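Putative alpha-galactosidase/melibiase (Bacteroides fragilis, PDB 4OGZ) probably hydrolyses terminal, non-reducing alpha-D-galactose residues of alpha-D-galactosides, as a member of glycoside hydrolase family 27. Local coordinates at residues M102-W107 with E116-Q121; H19-Y24 with F29-P34; R132-A137 with D379-N384; L358-D363 with Q373-K378. One frame throughout, in Å; residues are numbered along the deposited sequence.

Interaction 1. Residues M102-W107 with E116-Q121; sequences MGWNSW and EELLLQ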
loop_
_atom_site.group_PDB
_atom_site.type_symbol
_atom_site.label_atom_id
_atom_site.label_comp_id
_atom_site.label_asym_id
_atom_site.label_seq_id
_atom_site.Cartn_x
_atom_site.Cartn_y
_atom_site.Cartn_z
HETATM N N MSE A 102 2.789 -0.665 0.896
HETATM C CA MSE A 102 2.851 -1.032 -0.527
HETATM C C MSE A 102 3.043 -2.494 -0.609
HETATM O O MSE A 102 3.751 -3.079 0.206
HETATM C CB MSE A 102 4.040 -0.374 -1.213
HETATM C CG MSE A 102 3.980 1.146 -1.083
HETATM SE SE MSE A 102 5.621 1.961 -1.809
HETATM C CE MSE A 102 5.377 1.210 -3.592
ATOM N N GLY A 103 2.470 -3.116 -1.629
ATOM C CA GLY A 103 2.577 -4.535 -1.729
ATOM C C GLY A 103 1.695 -5.170 -2.802
ATOM O O GLY A 103 1.517 -4.590 -3.858
ATOM N N TRP A 104 1.112 -6.332 -2.473
ATOM C CA TRP A 104 0.293 -7.161 -3.398
ATOM C C TRP A 104 -0.709 -7.939 -2.574
ATOM O O TRP A 104 -0.438 -8.284 -1.409
ATOM C CB TRP A 104 1.207 -8.100 -4.192
ATOM C CG TRP A 104 0.551 -9.203 -5.023
ATOM C CD1 TRP A 104 0.242 -9.158 -6.365
ATOM C CD2 TRP A 104 0.178 -10.508 -4.573
ATOM N NE1 TRP A 104 -0.317 -10.357 -6.753
ATOM C CE2 TRP A 104 -0.345 -11.202 -5.675
ATOM C CE3 TRP A 104 0.220 -11.148 -3.337
ATOM C CZ2 TRP A 104 -0.800 -12.496 -5.576
ATOM C CZ3 TRP A 104 -0.207 -12.436 -3.238
ATOM C CH2 TRP A 104 -0.720 -13.108 -4.358
ATOM N N ASN A 105 -1.887 -8.184 -3.136
ATOM C CA ASN A 105 -2.898 -8.960 -2.467
ATOM C C ASN A 105 -3.425 -10.000 -3.489
ATOM O O ASN A 105 -3.595 -9.704 -4.675
ATOM C CB ASN A 105 -3.973 -8.049 -1.841
ATOM C CG ASN A 105 -5.130 -8.825 -1.233
ATOM O OD1 ASN A 105 -5.853 -9.503 -1.958
ATOM N ND2 ASN A 105 -5.349 -8.700 0.092
ATOM N N SER A 106 -3.668 -11.205 -2.991
ATOM C CA SER A 106 -4.084 -12.348 -3.819
ATOM C C SER A 106 -5.514 -12.287 -4.390
ATOM O O SER A 106 -5.852 -13.087 -5.278
ATOM C CB SER A 106 -3.965 -13.598 -2.975
ATOM O OG SER A 106 -4.954 -13.579 -1.964
ATOM N N TRP A 107 -6.342 -11.354 -3.924
ATOM C CA TRP A 107 -7.768 -11.391 -4.213
ATOM C C TRP A 107 -8.131 -11.039 -5.659
ATOM O O TRP A 107 -8.845 -11.815 -6.309
ATOM C CB TRP A 107 -8.581 -10.457 -3.293
ATOM C CG TRP A 107 -10.050 -10.577 -3.597
ATOM C CD1 TRP A 107 -10.869 -9.609 -4.140
ATOM C CD2 TRP A 107 -10.853 -11.751 -3.455
ATOM N NE1 TRP A 107 -12.135 -10.110 -4.318
ATOM C CE2 TRP A 107 -12.153 -11.424 -3.912
ATOM C CE3 TRP A 107 -10.602 -13.056 -2.985
ATOM C CZ2 TRP A 107 -13.205 -12.359 -3.902
ATOM C CZ3 TRP A 107 -11.654 -13.984 -2.970
ATOM C CH2 TRP A 107 -12.935 -13.634 -3.433
ATOM N N GLU A 116 0.715 -22.041 -2.027
ATOM C CA GLU A 116 2.034 -21.730 -1.477
ATOM C C GLU A 116 2.952 -21.289 -2.627
ATOM O O GLU A 116 3.675 -20.306 -2.519
ATOM C CB GLU A 116 2.612 -22.941 -0.709
ATOM C CG GLU A 116 4.138 -22.900 -0.562
ATOM C CD GLU A 116 4.864 -24.139 -0.058
ATOM O OE1 GLU A 116 4.839 -24.430 1.159
ATOM O OE2 GLU A 116 5.582 -24.778 -0.871
ATOM N N GLU A 117 2.844 -22.015 -3.752
ATOM C CA GLU A 117 3.592 -21.757 -4.973
ATOM C C GLU A 117 3.385 -20.345 -5.496
ATOM O O GLU A 117 4.319 -19.719 -5.960
ATOM C CB GLU A 117 3.213 -22.783 -6.071
ATOM C CG GLU A 117 3.766 -24.202 -5.857
ATOM C CD GLU A 117 3.025 -25.053 -4.803
ATOM O OE1 GLU A 117 1.845 -24.719 -4.473
ATOM O OE2 GLU A 117 3.643 -26.054 -4.298
ATOM N N LEU A 118 2.145 -19.878 -5.470
ATOM C CA LEU A 118 1.805 -18.559 -5.962
ATOM C C LEU A 118 2.520 -17.502 -5.107
ATOM O O LEU A 118 3.111 -16.540 -5.625
ATOM C CB LEU A 118 0.292 -18.307 -5.884
ATOM C CG LEU A 118 -0.170 -16.859 -6.187
ATOM C CD1 LEU A 118 0.100 -16.443 -7.641
ATOM C CD2 LEU A 118 -1.647 -16.649 -5.860
ATOM N N LEU A 119 2.435 -17.693 -3.800
ATOM C CA LEU A 119 3.010 -16.734 -2.851
ATOM C C LEU A 119 4.528 -16.657 -2.993
ATOM O O LEU A 119 5.044 -15.558 -3.134
ATOM C CB LEU A 119 2.607 -17.047 -1.414
ATOM C CG LEU A 119 1.255 -16.528 -0.899
ATOM C CD1 LEU A 119 1.331 -15.092 -0.418
ATOM C CD2 LEU A 119 0.115 -16.587 -1.914
ATOM N N LEU A 120 5.232 -17.785 -2.981
ATOM C CA LEU A 120 6.685 -17.753 -3.102
ATOM C C LEU A 120 7.072 -17.198 -4.472
ATOM O O LEU A 120 7.946 -16.349 -4.566
ATOM C CB LEU A 120 7.332 -19.120 -2.890
ATOM C CG LEU A 120 6.953 -19.959 -1.669
ATOM C CD1 LEU A 120 7.832 -21.166 -1.593
ATOM C CD2 LEU A 120 7.059 -19.169 -0.373
ATOM N N GLN A 121 6.390 -17.637 -5.546
ATOM C CA GLN A 121 6.661 -17.097 -6.901
ATOM C C GLN A 121 6.416 -15.576 -7.026
ATOM O O GLN A 121 7.098 -14.892 -7.783
ATOM C CB GLN A 121 5.832 -17.811 -7.982
ATOM C CG GLN A 121 6.280 -19.207 -8.371
ATOM C CD GLN A 121 5.193 -19.985 -9.145
ATOM O OE1 GLN A 121 4.114 -19.477 -9.415
ATOM N NE2 GLN A 121 5.477 -21.223 -9.457
#
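Beyond W104, whose indole meets L118 and L119, the chain turns toward a helix, and there OD1 of N105 accepts the backbone N of W107 at 2.7 Å. This capping bond is fairly straight at N-H, 157°, and the donor is tilted 19° from the carboxamide plane. Asparagine suits the place because its other end, ND2, is a donor and reaches D142. W104, the residue before, projects from the opposite side of the strand, toward helix 116-128. Its CG lies anti to the backbone N (chi1 170°), which carries the benzo end of the indole away from the strand to the two leucines. CD2 of L118 comes to the ring edge, close to its plane, 4.0 Å from CH2 of W104, while CD1 of L119 approaches CZ3 of W104 obliquely at 4.2 Å. Strand and helix are the first beta-alpha unit of the TIM barrel, and W104 is a side chain large enough to span the gap between the inner staves and the outer helical layer. F110 touches both W104 and L118, and I139 of the next strand touches both W104 and L119. The indole's one polar atom, NE1, is buried and donates to the carbonyl of N362. The backbone N of S106 sits 3.6 Å above one face of the W104 ring, displaced toward its rim.

Interaction 2. Residues H19-Y24 with F29-P34; sequences HVVGNY and FLFYIP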
loop_
_atom_site.group_PDB
_atom_site.type_symbol
_atom_site.label_atom_id
_atom_site.label_comp_id
_atom_site.label_asym_id
_atom_site.label_seq_id
_atom_site.Cartn_x
_atom_site.Cartn_y
_atom_site.Cartn_z
ATOM N N HIS A 19 11.795 6.481 3.683
ATOM C CA HIS A 19 12.930 6.959 4.506
ATOM C C HIS A 19 12.580 7.050 5.977
ATOM O O HIS A 19 13.401 7.508 6.803
ATOM C CB HIS A 19 13.411 8.319 3.994
ATOM C CG HIS A 19 13.842 8.294 2.559
ATOM N ND1 HIS A 19 14.805 7.434 2.098
ATOM C CD2 HIS A 19 13.467 9.044 1.496
ATOM C CE1 HIS A 19 14.986 7.629 0.805
ATOM N NE2 HIS A 19 14.159 8.581 0.404
ATOM N N VAL A 20 11.359 6.627 6.315
ATOM C CA VAL A 20 10.905 6.609 7.693
ATOM C C VAL A 20 10.056 5.343 7.866
ATOM O O VAL A 20 9.215 5.033 7.022
ATOM C CB VAL A 20 10.144 7.913 8.055
ATOM C CG1 VAL A 20 9.228 8.355 6.952
ATOM C CG2 VAL A 20 9.330 7.766 9.314
ATOM N N VAL A 21 10.306 4.615 8.951
ATOM C CA VAL A 21 9.625 3.372 9.232
ATOM C C VAL A 21 9.336 3.296 10.720
ATOM O O VAL A 21 10.125 3.766 11.537
ATOM C CB VAL A 21 10.448 2.154 8.785
ATOM C CG1 VAL A 21 10.755 2.266 7.323
ATOM C CG2 VAL A 21 11.741 2.058 9.566
ATOM N N GLY A 22 8.172 2.769 11.076
ATOM C CA GLY A 22 7.792 2.628 12.464
ATOM C C GLY A 22 7.580 1.167 12.810
ATOM O O GLY A 22 7.239 0.342 11.937
ATOM N N ASN A 23 7.823 0.847 14.070
ATOM C CA ASN A 23 7.611 -0.473 14.605
ATOM C C ASN A 23 7.348 -0.374 16.086
ATOM O O ASN A 23 7.891 0.547 16.746
ATOM C CB ASN A 23 8.856 -1.341 14.330
ATOM C CG ASN A 23 8.568 -2.835 14.416
ATOM O OD1 ASN A 23 7.589 -3.305 13.884
ATOM N ND2 ASN A 23 9.446 -3.581 15.096
ATOM N N TYR A 24 6.555 -1.288 16.641
ATOM C CA TYR A 24 6.395 -1.335 18.081
ATOM C C TYR A 24 7.670 -1.821 18.800
ATOM O O TYR A 24 8.400 -2.708 18.312
ATOM C CB TYR A 24 5.291 -2.260 18.544
ATOM C CG TYR A 24 3.896 -2.008 17.984
ATOM C CD1 TYR A 24 3.444 -0.719 17.716
ATOM C CD2 TYR A 24 3.006 -3.082 17.785
ATOM C CE1 TYR A 24 2.189 -0.490 17.228
ATOM C CE2 TYR A 24 1.730 -2.867 17.304
ATOM C CZ TYR A 24 1.337 -1.571 16.988
ATOM O OH TYR A 24 0.090 -1.272 16.566
ATOM N N PHE A 29 11.758 -6.775 14.083
ATOM C CA PHE A 29 11.988 -5.715 13.098
ATOM C C PHE A 29 12.626 -6.284 11.841
ATOM O O PHE A 29 13.617 -7.021 11.921
ATOM C CB PHE A 29 12.960 -4.689 13.618
ATOM C CG PHE A 29 13.146 -3.460 12.715
ATOM C CD1 PHE A 29 14.041 -3.462 11.648
ATOM C CD2 PHE A 29 12.454 -2.276 12.994
ATOM C CE1 PHE A 29 14.209 -2.314 10.862
ATOM C CE2 PHE A 29 12.594 -1.156 12.202
ATOM C CZ PHE A 29 13.445 -1.177 11.117
ATOM N N LEU A 30 12.073 -5.903 10.692
ATOM C CA LEU A 30 12.543 -6.333 9.398
ATOM C C LEU A 30 12.364 -5.204 8.370
ATOM O O LEU A 30 11.264 -4.638 8.233
ATOM C CB LEU A 30 11.748 -7.577 8.930
ATOM C CG LEU A 30 12.246 -8.144 7.618
ATOM C CD1 LEU A 30 13.637 -8.714 7.767
ATOM C CD2 LEU A 30 11.261 -9.220 7.099
ATOM N N PHE A 31 13.423 -4.878 7.634
ATOM C CA PHE A 31 13.337 -3.873 6.554
ATOM C C PHE A 31 14.402 -4.103 5.496
ATOM O O PHE A 31 15.608 -4.145 5.792
ATOM C CB PHE A 31 13.451 -2.463 7.120
ATOM C CG PHE A 31 13.259 -1.371 6.087
ATOM C CD1 PHE A 31 12.016 -1.114 5.539
ATOM C CD2 PHE A 31 14.324 -0.616 5.672
ATOM C CE1 PHE A 31 11.852 -0.124 4.569
ATOM C CE2 PHE A 31 14.168 0.383 4.720
ATOM C CZ PHE A 31 12.926 0.651 4.174
ATOM N N TYR A 32 13.951 -4.359 4.274
ATOM C CA TYR A 32 14.830 -4.373 3.116
ATOM C C TYR A 32 14.920 -2.939 2.577
ATOM O O TYR A 32 13.905 -2.303 2.320
ATOM C CB TYR A 32 14.304 -5.288 2.019
ATOM C CG TYR A 32 15.067 -5.142 0.722
ATOM C CD1 TYR A 32 16.327 -5.707 0.561
ATOM C CD2 TYR A 32 14.543 -4.416 -0.349
ATOM C CE1 TYR A 32 17.036 -5.571 -0.631
ATOM C CE2 TYR A 32 15.249 -4.284 -1.536
ATOM C CZ TYR A 32 16.512 -4.854 -1.644
ATOM O OH TYR A 32 17.221 -4.750 -2.806
ATOM N N ILE A 33 16.139 -2.480 2.371
ATOM C CA ILE A 33 16.408 -1.121 1.885
ATOM C C ILE A 33 16.183 -1.089 0.379
ATOM O O ILE A 33 17.005 -1.613 -0.356
ATOM C CB ILE A 33 17.845 -0.715 2.141
ATOM C CG1 ILE A 33 18.168 -0.781 3.638
ATOM C CG2 ILE A 33 18.137 0.686 1.583
ATOM C CD1 ILE A 33 19.649 -0.963 3.878
ATOM N N PRO A 34 15.103 -0.433 -0.067
ATOM C CA PRO A 34 14.810 -0.468 -1.501
ATOM C C PRO A 34 15.824 0.332 -2.321
ATOM O O PRO A 34 15.947 1.553 -2.170
ATOM C CB PRO A 34 13.414 0.148 -1.576
ATOM C CG PRO A 34 12.866 0.114 -0.199
ATOM C CD PRO A 34 14.046 0.263 0.671
#
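N23 and F29 meet near one end of two strands that face each other in roughly antiparallel sense, their axes 8.7 Å apart at closest and their directions 159° apart. The strands belong to different sheets of the N-terminal Ig-like domain, so side chains fill the space between them. From N23, CB lies 4.0 Å from CD2 of the F29 ring, and CG is only slightly farther from that same carbon. At the tip, ND2 stands 3.9 Å from both CA and CD2 of F29, at the ring edge, with the amide plane 81° from the ring plane. ND2 donates to the carbonyl O of P28, the residue just before F29, while OD1 makes a weak bond to S248. Farther along, V21 forks between two phenylalanines. Its CG2 touches the far edge of the first ring, 4.0 Å from F29 CZ. Its CG1, anti to the carbonyl carbon, lies over a face of F31 in a CH-pi contact, 4.2 Å from the ring centroid and 24° off the normal. A beta-branched residue fits here because each methyl serves a different ring. Across the gap the attraction is therefore largely dispersive, and the one polar group among the contacting side chains approaches a ring edge while its hydrogen bonds, one of them weak, go to P28 and S248 and not across the gap.

Interaction 3. Residues R132-A137 with D379-N384; sequences RDLGYA and DLIAIN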
loop_
_atom_site.group_PDB
_atom_site.type_symbol
_atom_site.label_atom_id
_atom_site.label_comp_id
_atom_site.label_asym_id
_atom_site.label_seq_id
_atom_site.Cartn_x
_atom_site.Cartn_y
_atom_site.Cartn_z
ATOM N N ARG A 132 10.321 -4.713 -5.363
ATOM C CA ARG A 132 10.928 -4.670 -4.028
ATOM C C ARG A 132 11.827 -3.462 -3.871
ATOM O O ARG A 132 11.923 -2.850 -2.781
ATOM C CB ARG A 132 11.722 -5.941 -3.720
ATOM C CG ARG A 132 12.198 -6.045 -2.286
ATOM C CD ARG A 132 12.866 -7.356 -1.961
ATOM N NE ARG A 132 14.175 -7.473 -2.599
ATOM C CZ ARG A 132 15.196 -8.177 -2.129
ATOM N NH1 ARG A 132 15.101 -8.865 -1.002
ATOM N NH2 ARG A 132 16.310 -8.210 -2.811
ATOM N N ASP A 133 12.501 -3.095 -4.946
ATOM C CA ASP A 133 13.425 -1.943 -4.855
ATOM C C ASP A 133 12.751 -0.576 -4.957
ATOM O O ASP A 133 13.410 0.457 -4.773
ATOM C CB ASP A 133 14.552 -2.128 -5.880
ATOM C CG ASP A 133 15.484 -3.229 -5.462
ATOM O OD1 ASP A 133 16.071 -3.072 -4.370
ATOM O OD2 ASP A 133 15.599 -4.272 -6.169
ATOM N N LEU A 134 11.435 -0.584 -5.180
ATOM C CA LEU A 134 10.597 0.604 -5.070
ATOM C C LEU A 134 9.702 0.606 -3.861
ATOM O O LEU A 134 8.895 1.536 -3.660
ATOM C CB LEU A 134 9.757 0.752 -6.351
ATOM C CG LEU A 134 10.624 1.004 -7.579
ATOM C CD1 LEU A 134 9.742 1.236 -8.791
ATOM C CD2 LEU A 134 11.551 2.205 -7.414
ATOM N N GLY A 135 9.877 -0.362 -2.978
ATOM C CA GLY A 135 9.255 -0.291 -1.662
ATOM C C GLY A 135 8.063 -1.157 -1.471
ATOM O O GLY A 135 7.480 -1.178 -0.384
ATOM N N TYR A 136 7.700 -1.922 -2.515
ATOM C CA TYR A 136 6.649 -2.882 -2.367
ATOM C C TYR A 136 7.168 -3.976 -1.432
ATOM O O TYR A 136 8.207 -4.633 -1.712
ATOM C CB TYR A 136 6.252 -3.467 -3.731
ATOM C CG TYR A 136 5.589 -2.496 -4.695
ATOM C CD1 TYR A 136 4.223 -2.271 -4.659
ATOM C CD2 TYR A 136 6.336 -1.792 -5.623
ATOM C CE1 TYR A 136 3.612 -1.387 -5.528
ATOM C CE2 TYR A 136 5.746 -0.913 -6.514
ATOM C CZ TYR A 136 4.375 -0.718 -6.474
ATOM O OH TYR A 136 3.782 0.114 -7.425
ATOM N N ALA A 137 6.457 -4.190 -0.331
ATOM C CA ALA A 137 6.922 -5.132 0.671
ATOM C C ALA A 137 5.885 -6.119 1.190
ATOM O O ALA A 137 6.254 -7.189 1.665
ATOM C CB ALA A 137 7.482 -4.312 1.878
ATOM N N ASP A 379 8.629 8.202 -9.098
ATOM C CA ASP A 379 8.306 9.564 -8.696
ATOM C C ASP A 379 6.916 9.634 -8.101
ATOM O O ASP A 379 6.714 10.264 -7.068
ATOM C CB ASP A 379 8.413 10.538 -9.878
ATOM C CG ASP A 379 9.843 10.686 -10.409
ATOM O OD1 ASP A 379 10.794 10.556 -9.615
ATOM O OD2 ASP A 379 10.002 10.921 -11.640
ATOM N N LEU A 380 5.970 8.925 -8.704
ATOM C CA LEU A 380 4.640 8.790 -8.110
ATOM C C LEU A 380 4.676 8.084 -6.754
ATOM O O LEU A 380 4.022 8.537 -5.797
ATOM C CB LEU A 380 3.661 8.052 -9.016
ATOM C CG LEU A 380 3.241 8.849 -10.232
ATOM C CD1 LEU A 380 2.520 7.912 -11.223
ATOM C CD2 LEU A 380 2.371 10.032 -9.836
ATOM N N ILE A 381 5.474 7.032 -6.678
ATOM C CA ILE A 381 5.640 6.287 -5.457
ATOM C C ILE A 381 6.243 7.199 -4.387
ATOM O O ILE A 381 5.822 7.162 -3.232
ATOM C CB ILE A 381 6.523 5.056 -5.697
ATOM C CG1 ILE A 381 5.728 4.006 -6.465
ATOM C CG2 ILE A 381 7.058 4.468 -4.367
ATOM C CD1 ILE A 381 6.570 2.893 -7.020
ATOM N N ALA A 382 7.224 8.003 -4.785
ATOM C CA ALA A 382 7.857 8.963 -3.895
ATOM C C ALA A 382 6.840 9.955 -3.325
ATOM O O ALA A 382 6.896 10.298 -2.167
ATOM C CB ALA A 382 8.942 9.708 -4.626
ATOM N N ILE A 383 5.867 10.351 -4.139
ATOM C CA ILE A 383 4.769 11.177 -3.677
ATOM C C ILE A 383 3.981 10.415 -2.604
ATOM O O ILE A 383 3.786 10.912 -1.482
ATOM C CB ILE A 383 3.853 11.598 -4.859
ATOM C CG1 ILE A 383 4.606 12.574 -5.730
ATOM C CG2 ILE A 383 2.578 12.248 -4.359
ATOM C CD1 ILE A 383 3.926 12.925 -7.027
ATOM N N ASN A 384 3.563 9.207 -2.945
ATOM C CA ASN A 384 2.846 8.360 -2.013
ATOM C C ASN A 384 3.567 8.204 -0.670
ATOM O O ASN A 384 2.895 8.186 0.357
ATOM C CB ASN A 384 2.569 6.981 -2.604
ATOM C CG ASN A 384 1.771 6.049 -1.664
ATOM O OD1 ASN A 384 2.341 5.119 -1.069
ATOM N ND2 ASN A 384 0.466 6.243 -1.583
#
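I381 reaches from helix 378-384, the last helix of the chain, which follows the eighth strand of the TIM barrel, to L134 and Y136 in the loop that leads into the barrel's second strand, 138-140. The contact thus ties two parts of the fold far apart in sequence, near the ends where the strands begin. I381 gives up more surface than its two partners, and it does so through both branches. CG1 stands anti to the carbonyl carbon (chi1 -74°) and the chain continues extended to CD1, which enters the angle between the leucine and the tyrosine. There CD1 is 3.9 Å from L134 CB and 4.0 Å from L134 CD1, the two side chains crossing at about a right angle. The same methyl lies 3.9 Å from CE2 of Y136, approaching its ring obliquely. An isoleucine serves well here, since one long branch can be driven between two neighbours while the short one rests on the backbone of L134. F348 of helix 341-353 touches both I381 and Y136. Y136 is amphipathic in its role: its ring packs against aliphatic carbon while its buried OH bonds to the carbonyl of L375. Between the two contact residues, G135 has a phi of 104°, where a CB would be jammed against the carbonyl O of L134, so the backbone itself calls for glycine. The shorter branch of I381, CG2, lies 3.5 Å from that same L134 O.

Interaction 4. Residues L358-D363 with Q373-K378; sequences LLCGND and QILLNK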
loop_
_atom_site.group_PDB
_atom_site.type_symbol
_atom_site.label_atom_id
_atom_site.label_comp_id
_atom_site.label_asym_id
_atom_site.label_seq_id
_atom_site.Cartn_x
_atom_site.Cartn_y
_atom_site.Cartn_z
ATOM N N LEU A 358 -0.793 0.955 -1.564
ATOM C CA LEU A 358 -0.559 0.589 -2.949
ATOM C C LEU A 358 -0.431 -0.925 -2.952
ATOM O O LEU A 358 0.663 -1.472 -3.024
ATOM C CB LEU A 358 0.697 1.295 -3.479
ATOM C CG LEU A 358 0.633 2.823 -3.442
ATOM C CD1 LEU A 358 1.982 3.457 -3.785
ATOM C CD2 LEU A 358 -0.486 3.316 -4.374
ATOM N N LEU A 359 -1.550 -1.592 -2.755
ATOM C CA LEU A 359 -1.604 -3.060 -2.822
ATOM C C LEU A 359 -1.987 -3.543 -4.226
ATOM O O LEU A 359 -3.166 -3.533 -4.590
ATOM C CB LEU A 359 -2.598 -3.620 -1.777
ATOM C CG LEU A 359 -2.246 -3.189 -0.309
ATOM C CD1 LEU A 359 -3.216 -3.845 0.634
ATOM C CD2 LEU A 359 -0.806 -3.536 0.058
ATOM N N CYS A 360 -1.023 -4.031 -4.995
ATOM C CA CYS A 360 -1.355 -4.492 -6.347
ATOM C C CYS A 360 -2.245 -5.689 -6.307
ATOM O O CYS A 360 -2.099 -6.597 -5.468
ATOM C CB CYS A 360 -0.104 -4.827 -7.182
ATOM S SG CYS A 360 1.175 -3.546 -7.196
ATOM N N GLY A 361 -3.115 -5.754 -7.315
ATOM C CA GLY A 361 -4.067 -6.845 -7.445
ATOM C C GLY A 361 -3.880 -7.678 -8.681
ATOM O O GLY A 361 -4.562 -8.674 -8.833
ATOM N N ASN A 362 -2.945 -7.287 -9.543
ATOM C CA ASN A 362 -2.632 -8.048 -10.747
ATOM C C ASN A 362 -1.685 -9.187 -10.445
ATOM O O ASN A 362 -1.202 -9.317 -9.326
ATOM C CB ASN A 362 -2.007 -7.128 -11.810
ATOM C CG ASN A 362 -0.703 -6.473 -11.330
ATOM O OD1 ASN A 362 -0.641 -5.890 -10.253
ATOM N ND2 ASN A 362 0.337 -6.555 -12.157
ATOM N N ASP A 363 -1.407 -9.990 -11.453
ATOM C CA ASP A 363 -0.376 -11.033 -11.363
ATOM C C ASP A 363 0.976 -10.433 -11.655
ATOM O O ASP A 363 1.338 -10.277 -12.797
ATOM C CB ASP A 363 -0.665 -12.187 -12.351
ATOM C CG ASP A 363 0.257 -13.398 -12.145
ATOM O OD1 ASP A 363 1.167 -13.367 -11.298
ATOM O OD2 ASP A 363 0.031 -14.437 -12.815
ATOM N N GLN A 373 5.421 0.307 -16.559
ATOM C CA GLN A 373 5.600 1.731 -16.697
ATOM C C GLN A 373 4.799 2.480 -15.652
ATOM O O GLN A 373 5.120 3.613 -15.354
ATOM C CB GLN A 373 5.121 2.211 -18.055
ATOM C CG GLN A 373 5.370 3.674 -18.372
ATOM C CD GLN A 373 6.834 3.997 -18.631
ATOM O OE1 GLN A 373 7.660 3.108 -18.845
ATOM N NE2 GLN A 373 7.160 5.286 -18.626
ATOM N N ILE A 374 3.681 1.916 -15.214
ATOM C CA ILE A 374 2.853 2.584 -14.214
ATOM C C ILE A 374 3.340 2.224 -12.804
ATOM O O ILE A 374 3.695 3.103 -12.019
ATOM C CB ILE A 374 1.378 2.200 -14.387
ATOM C CG1 ILE A 374 0.855 2.743 -15.744
ATOM C CG2 ILE A 374 0.566 2.723 -13.220
ATOM C CD1 ILE A 374 -0.436 2.111 -16.219
ATOM N N LEU A 375 3.394 0.925 -12.516
ATOM C CA LEU A 375 3.681 0.445 -11.155
ATOM C C LEU A 375 5.121 0.690 -10.685
ATOM O O LEU A 375 5.396 0.604 -9.499
ATOM C CB LEU A 375 3.401 -1.054 -11.074
ATOM C CG LEU A 375 1.948 -1.470 -11.238
ATOM C CD1 LEU A 375 1.858 -2.974 -11.057
ATOM C CD2 LEU A 375 1.018 -0.784 -10.255
ATOM N N LEU A 376 6.042 0.902 -11.624
ATOM C CA LEU A 376 7.409 1.197 -11.275
ATOM C C LEU A 376 7.723 2.695 -11.430
ATOM O O LEU A 376 8.869 3.037 -11.595
ATOM C CB LEU A 376 8.389 0.329 -12.104
ATOM C CG LEU A 376 8.271 -1.206 -11.962
ATOM C CD1 LEU A 376 9.368 -1.863 -12.787
ATOM C CD2 LEU A 376 8.357 -1.714 -10.534
ATOM N N ASN A 377 6.728 3.578 -11.385
ATOM C CA ASN A 377 6.998 4.997 -11.508
ATOM C C ASN A 377 7.486 5.475 -10.151
ATOM O O ASN A 377 6.687 5.664 -9.245
ATOM C CB ASN A 377 5.781 5.814 -11.935
ATOM C CG ASN A 377 6.121 7.278 -12.185
ATOM O OD1 ASN A 377 6.794 7.927 -11.350
ATOM N ND2 ASN A 377 5.614 7.839 -13.271
ATOM N N LYS A 378 8.793 5.605 -10.044
ATOM C CA LYS A 378 9.478 5.946 -8.794
ATOM C C LYS A 378 9.021 7.277 -8.218
ATOM O O LYS A 378 9.067 7.482 -6.977
ATOM C CB LYS A 378 10.969 5.978 -9.116
ATOM C CG LYS A 378 11.904 6.598 -8.108
ATOM C CD LYS A 378 13.273 6.774 -8.778
ATOM C CE LYS A 378 14.414 6.833 -7.779
ATOM N NZ LYS A 378 15.545 5.931 -8.147
#
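L375 sends its CD1 methyl between C360 and N362, 4.0 Å from the sulfur SG of C360 and 3.9 Å from OD1 of N362. Its other methyl, CD2, lies 4.1 Å from the same sulfur, so the sulfur sits almost equally far from the two methyls. N362 and the leucine side chain approach from opposite directions, and the amide contributes ordinary van der Waals contact here. Cysteine suits the place by being small, buried and only weakly polar; M131 and Y136 also touch it. C360 ends the eighth strand of the TIM barrel, and helix 369-375 is the first of two short helices that follow it. L375 is the final residue of that helix, and L376 is the first to leave helical angles. Just beyond, N377 donates its backbone N to the carbonyl O of I374 at 3.1 Å, and its OD1 caps the next helix by accepting from L380 N. I374 packs on F348.

Interactions 1, 3 and 4 share the barrel, whereas interaction 2 lies in the Ig-like domain. The strands of interactions 1 and 4 are neighbours that close the ring of staves: probable hydrogen bonds run from G103 N to L358 O and from N105 N to C360 O, both 2.8 Å. Interaction 4 is nested inside the loop closed by interaction 3, their centres 9 Å apart, and Y136 OH meets L375 O at 2.7 Å. Interaction 2 touches interaction 3, where Y32 OH lies 2.6 Å from D133 OD1 in a probable hydrogen bond, but stays about 8 Å from interaction 1 at the nearest atoms. A bound triethylene glycol, probably from the crystallisation liquor, lies about 3 Å from the N23 side chain.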